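Local coordinates for protein putative ATPase, AAA family (Prochlorococcus marinus subsp. pastoris str. CCMP1986, PDB 3CTD) that probably acts, as the whole RarA/MGS1/WRNIP1-type protein, as a DNA-dependent ATPase in the response to stalled replication, this piece being its C-terminal part, at residues V93-F101 against F112-L120. The protein carries 1 engineered substitution. Numbering follows the deposited sequence.
Sequences VVQSCCDAF and FLSQASLYL
Cys97 of segment 93-101 and Phe112 of segment 112-120 bring their CA atoms to 5.0 Å, and Val94 and Ala116 approach almost as closely. With axes 8.9 Å apart at 169°, the two segments form an antiparallel helical hairpin, built from helices 90-104 and 110-121 within the MgsA-type C-terminal region. No hydrogen bond joins them, and every touching residue is buried. At the middle of the interface the side chains are small: Cys97 CB lies 3.8 Å from Ala116 CB, while Cys97 SG rests on Gln115 CG. Near the turn of the hairpin, Ala100 CB sits over the centre of the Phe112 ring, 3.5 Å from the centroid and 11° off the normal, a CH-pi contact. Phe112 CG is turned anti to its own carbonyl carbon (chi1 -58°), which carries the ring across to Ala100. Phe112 also packs on Cys80 of the second subunit. Were this phenylalanine an alanine, the Ala100 methyl would probably lose the ring face it lies against, and a gap is likely to open between the two helices. Phe101 CE1 meets Leu113 CD1 obliquely. At the other end, the Leu120 side chain crosses that of Val94 at about a right angle, Leu120 CD1 meeting Val94 CG2, and Tyr119 stacks on Trp191 of the second subunit. Val93 CG1 lies over one face of the Tyr119 ring, nearer its rim, 4.0 Å from CD1 of that tyrosine.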
ATOM      1  N   VAL B  93       3.079  -0.385  -5.684  1.00 33.17           N
ATOM      2  CA  VAL B  93       2.162   0.023  -6.742  1.00 30.22           C
ATOM      3  C   VAL B  93       2.190  -1.011  -7.883  1.00 31.81           C
ATOM      4  O   VAL B  93       1.142  -1.445  -8.390  1.00 34.01           O
ATOM      5  CB  VAL B  93       2.516   1.458  -7.280  1.00 32.53           C
ATOM      6  CG1 VAL B  93       1.791   1.787  -8.622  1.00 27.27           C
ATOM      7  CG2 VAL B  93       2.243   2.537  -6.212  1.00 27.25           C
ATOM      8  N   VAL B  94       3.383  -1.378  -8.313  1.00 27.93           N
ATOM      9  CA  VAL B  94       3.532  -2.326  -9.401  1.00 30.00           C
ATOM     10  C   VAL B  94       2.961  -3.691  -9.025  1.00 34.80           C
ATOM     11  O   VAL B  94       2.367  -4.347  -9.858  1.00 32.42           O
ATOM     12  CB  VAL B  94       5.011  -2.547  -9.747  1.00 28.55           C
ATOM     13  CG1 VAL B  94       5.121  -3.711 -10.666  1.00 23.62           C
ATOM     14  CG2 VAL B  94       5.600  -1.287 -10.352  1.00 25.26           C
ATOM     15  N   GLN B  95       3.154  -4.115  -7.769  1.00 35.18           N
ATOM     16  CA  GLN B  95       2.639  -5.397  -7.323  1.00 35.75           C
ATOM     17  C   GLN B  95       1.127  -5.378  -7.380  1.00 33.89           C
ATOM     18  O   GLN B  95       0.473  -6.331  -7.774  1.00 36.00           O
ATOM     19  CB  GLN B  95       3.135  -5.756  -5.917  1.00 38.14           C
ATOM     20  CG  GLN B  95       2.447  -6.977  -5.333  1.00 42.15           C
ATOM     21  CD  GLN B  95       2.723  -8.208  -6.155  1.00 52.71           C
ATOM     22  OE1 GLN B  95       3.884  -8.476  -6.551  1.00 57.76           O
ATOM     23  NE2 GLN B  95       1.668  -8.987  -6.429  1.00 52.84           N
ATOM     24  N   SER B  96       0.580  -4.246  -7.024  1.00 27.46           N
ATOM     25  CA  SER B  96      -0.839  -4.055  -7.066  1.00 28.20           C
ATOM     26  C   SER B  96      -1.424  -3.963  -8.506  1.00 32.54           C
ATOM     27  O   SER B  96      -2.530  -4.418  -8.747  1.00 35.36           O
ATOM     28  CB  SER B  96      -1.119  -2.780  -6.265  1.00 30.55           C
ATOM     29  OG  SER B  96      -2.460  -2.411  -6.334  1.00 32.96           O
ATOM     30  N   CYS B  97      -0.684  -3.366  -9.449  1.00 30.54           N
ATOM     31  CA  CYS B  97      -0.962  -3.476 -10.875  1.00 33.24           C
ATOM     32  C   CYS B  97      -0.986  -4.941 -11.327  1.00 35.97           C
ATOM     33  O   CYS B  97      -1.950  -5.371 -11.979  1.00 34.90           O
ATOM     34  CB  CYS B  97       0.073  -2.679 -11.666  1.00 31.81           C
ATOM     35  SG  CYS B  97      -0.154  -0.885 -11.461  1.00 33.70           S
ATOM     36  N   CYS B  98       0.041  -5.705 -10.946  1.00 33.09           N
ATOM     37  CA  CYS B  98       0.101  -7.142 -11.219  1.00 36.23           C
ATOM     38  C   CYS B  98      -1.149  -7.867 -10.649  1.00 36.53           C
ATOM     39  O   CYS B  98      -1.868  -8.564 -11.375  1.00 32.60           O
ATOM     40  CB  CYS B  98       1.438  -7.726 -10.724  1.00 38.45           C
ATOM     41  SG  CYS B  98       1.675  -9.522 -11.002  1.00 46.76           S
ATOM     42  N   ASP B  99      -1.462  -7.654  -9.378  1.00 36.28           N
ATOM     43  CA  ASP B  99      -2.693  -8.234  -8.849  1.00 38.35           C
ATOM     44  C   ASP B  99      -3.947  -7.759  -9.584  1.00 39.62           C
ATOM     45  O   ASP B  99      -4.919  -8.520  -9.754  1.00 42.07           O
ATOM     46  CB  ASP B  99      -2.864  -7.959  -7.358  1.00 36.73           C
ATOM     47  CG  ASP B  99      -1.826  -8.602  -6.551  1.00 38.35           C
ATOM     48  OD1 ASP B  99      -1.187  -9.539  -7.032  1.00 40.16           O
ATOM     49  OD2 ASP B  99      -1.607  -8.159  -5.426  1.00 46.72           O
ATOM     50  N   ALA B 100      -3.975  -6.498 -10.001  1.00 36.99           N
ATOM     51  CA  ALA B 100      -5.168  -6.034 -10.689  1.00 33.09           C
ATOM     52  C   ALA B 100      -5.276  -6.795 -12.021  1.00 34.77           C
ATOM     53  O   ALA B 100      -6.332  -7.327 -12.354  1.00 34.78           O
ATOM     54  CB  ALA B 100      -5.128  -4.568 -10.880  1.00 33.66           C
ATOM     55  N   PHE B 101      -4.162  -6.959 -12.718  1.00 35.49           N
ATOM     56  CA  PHE B 101      -4.177  -7.697 -13.964  1.00 37.59           C
ATOM     57  C   PHE B 101      -4.677  -9.151 -13.778  1.00 41.82           C
ATOM     58  O   PHE B 101      -5.504  -9.612 -14.586  1.00 42.77           O
ATOM     59  CB  PHE B 101      -2.808  -7.626 -14.675  1.00 38.80           C
ATOM     60  CG  PHE B 101      -2.812  -8.255 -16.044  1.00 41.71           C
ATOM     61  CD1 PHE B 101      -2.938  -7.468 -17.185  1.00 41.25           C
ATOM     62  CD2 PHE B 101      -2.748  -9.645 -16.187  1.00 37.21           C
ATOM     63  CE1 PHE B 101      -2.969  -8.050 -18.460  1.00 42.70           C
ATOM     64  CE2 PHE B 101      -2.789 -10.230 -17.437  1.00 38.96           C
ATOM     65  CZ  PHE B 101      -2.906  -9.436 -18.590  1.00 43.43           C
ATOM     66  N   PHE B 112      -3.230  -1.610 -16.633  1.00 32.56           N
ATOM     67  CA  PHE B 112      -2.420  -1.868 -15.428  1.00 31.83           C
ATOM     68  C   PHE B 112      -0.967  -2.074 -15.861  1.00 29.63           C
ATOM     69  O   PHE B 112      -0.070  -1.592 -15.184  1.00 29.64           O
ATOM     70  CB  PHE B 112      -2.958  -3.039 -14.586  1.00 29.03           C
ATOM     71  CG  PHE B 112      -4.341  -2.825 -14.142  1.00 27.35           C
ATOM     72  CD1 PHE B 112      -4.631  -1.870 -13.170  1.00 29.13           C
ATOM     73  CD2 PHE B 112      -5.376  -3.505 -14.736  1.00 31.54           C
ATOM     74  CE1 PHE B 112      -5.956  -1.621 -12.776  1.00 31.13           C
ATOM     75  CE2 PHE B 112      -6.715  -3.276 -14.359  1.00 32.47           C
ATOM     76  CZ  PHE B 112      -6.999  -2.339 -13.374  1.00 33.77           C
ATOM     77  N   LEU B 113      -0.733  -2.702 -17.026  1.00 26.49           N
ATOM     78  CA  LEU B 113       0.635  -2.770 -17.558  1.00 25.53           C
ATOM     79  C   LEU B 113       1.148  -1.359 -17.793  1.00 27.64           C
ATOM     80  O   LEU B 113       2.250  -0.963 -17.355  1.00 25.99           O
ATOM     81  CB  LEU B 113       0.680  -3.601 -18.842  1.00 25.50           C
ATOM     82  CG  LEU B 113       0.605  -5.143 -18.670  1.00 28.16           C
ATOM     83  CD1 LEU B 113       0.199  -5.927 -19.976  1.00 27.64           C
ATOM     84  CD2 LEU B 113       1.878  -5.754 -18.030  1.00 27.74           C
ATOM     85  N   SER B 114       0.318  -0.581 -18.466  1.00 28.54           N
ATOM     86  CA  SER B 114       0.613   0.803 -18.727  1.00 28.81           C
ATOM     87  C   SER B 114       0.825   1.657 -17.463  1.00 30.69           C
ATOM     88  O   SER B 114       1.854   2.328 -17.373  1.00 31.27           O
ATOM     89  CB  SER B 114      -0.462   1.370 -19.629  1.00 27.85           C
ATOM     90  OG  SER B 114      -0.279   2.735 -19.717  1.00 29.10           O
ATOM     91  N   GLN B 115      -0.093   1.634 -16.483  1.00 30.34           N
ATOM     92  CA  GLN B 115       0.155   2.352 -15.201  1.00 27.87           C
ATOM     93  C   GLN B 115       1.500   1.992 -14.545  1.00 30.32           C
ATOM     94  O   GLN B 115       2.278   2.868 -14.124  1.00 26.33           O
ATOM     95  CB  GLN B 115      -0.944   2.080 -14.185  1.00 26.16           C
ATOM     96  CG  GLN B 115      -0.623   2.599 -12.802  1.00 32.52           C
ATOM     97  CD  GLN B 115      -1.858   3.089 -12.042  1.00 37.55           C
ATOM     98  OE1 GLN B 115      -2.924   3.201 -12.621  1.00 40.98           O
ATOM     99  NE2 GLN B 115      -1.722   3.344 -10.735  1.00 34.58           N
ATOM    100  N   ALA B 116       1.736   0.684 -14.400  1.00 28.79           N
ATOM    101  CA  ALA B 116       2.945   0.202 -13.779  1.00 26.58           C
ATOM    102  C   ALA B 116       4.192   0.696 -14.542  1.00 26.38           C
ATOM    103  O   ALA B 116       5.163   1.202 -13.949  1.00 26.38           O
ATOM    104  CB  ALA B 116       2.913  -1.314 -13.702  1.00 24.88           C
ATOM    105  N   SER B 117       4.162   0.539 -15.856  1.00 26.20           N
ATOM    106  CA  SER B 117       5.265   0.966 -16.697  1.00 26.94           C
ATOM    107  C   SER B 117       5.509   2.461 -16.593  1.00 29.04           C
ATOM    108  O   SER B 117       6.637   2.894 -16.289  1.00 32.13           O
ATOM    109  CB  SER B 117       5.023   0.519 -18.142  1.00 27.27           C
ATOM    110  OG  SER B 117       4.810  -0.900 -18.101  1.00 30.50           O
ATOM    111  N   LEU B 118       4.478   3.251 -16.855  1.00 27.93           N
ATOM    112  CA  LEU B 118       4.598   4.723 -16.782  1.00 29.67           C
ATOM    113  C   LEU B 118       5.086   5.196 -15.440  1.00 29.26           C
ATOM    114  O   LEU B 118       5.885   6.117 -15.337  1.00 31.90           O
ATOM    115  CB  LEU B 118       3.251   5.383 -17.101  1.00 28.99           C
ATOM    116  CG  LEU B 118       2.893   5.327 -18.597  1.00 32.86           C
ATOM    117  CD1 LEU B 118       1.419   5.654 -18.757  1.00 30.35           C
ATOM    118  CD2 LEU B 118       3.807   6.259 -19.459  1.00 27.79           C
ATOM    119  N   TYR B 119       4.617   4.531 -14.393  1.00 33.10           N
ATOM    120  CA  TYR B 119       4.944   4.925 -13.022  1.00 30.21           C
ATOM    121  C   TYR B 119       6.453   4.821 -12.731  1.00 28.71           C
ATOM    122  O   TYR B 119       7.038   5.708 -12.114  1.00 22.94           O
ATOM    123  CB  TYR B 119       4.173   4.029 -12.067  1.00 25.17           C
ATOM    124  CG  TYR B 119       4.433   4.345 -10.636  1.00 27.11           C
ATOM    125  CD1 TYR B 119       3.554   5.093  -9.890  1.00 28.51           C
ATOM    126  CD2 TYR B 119       5.565   3.886 -10.010  1.00 31.91           C
ATOM    127  CE1 TYR B 119       3.806   5.376  -8.515  1.00 27.88           C
ATOM    128  CE2 TYR B 119       5.832   4.169  -8.637  1.00 32.91           C
ATOM    129  CZ  TYR B 119       4.950   4.903  -7.901  1.00 32.71           C
ATOM    130  OH  TYR B 119       5.231   5.157  -6.554  1.00 37.33           O
ATOM    131  N   LEU B 120       7.061   3.699 -13.134  1.00 27.24           N
ATOM    132  CA  LEU B 120       8.501   3.508 -13.003  1.00 26.12           C
ATOM    133  C   LEU B 120       9.264   4.479 -13.903  1.00 30.57           C
ATOM    134  O   LEU B 120      10.227   5.076 -13.455  1.00 35.56           O
ATOM    135  CB  LEU B 120       8.889   2.063 -13.298  1.00 25.30           C
ATOM    136  CG  LEU B 120       8.292   1.056 -12.322  1.00 28.06           C
ATOM    137  CD1 LEU B 120       8.795  -0.368 -12.594  1.00 23.74           C
ATOM    138  CD2 LEU B 120       8.603   1.496 -10.886  1.00 25.04           C
TER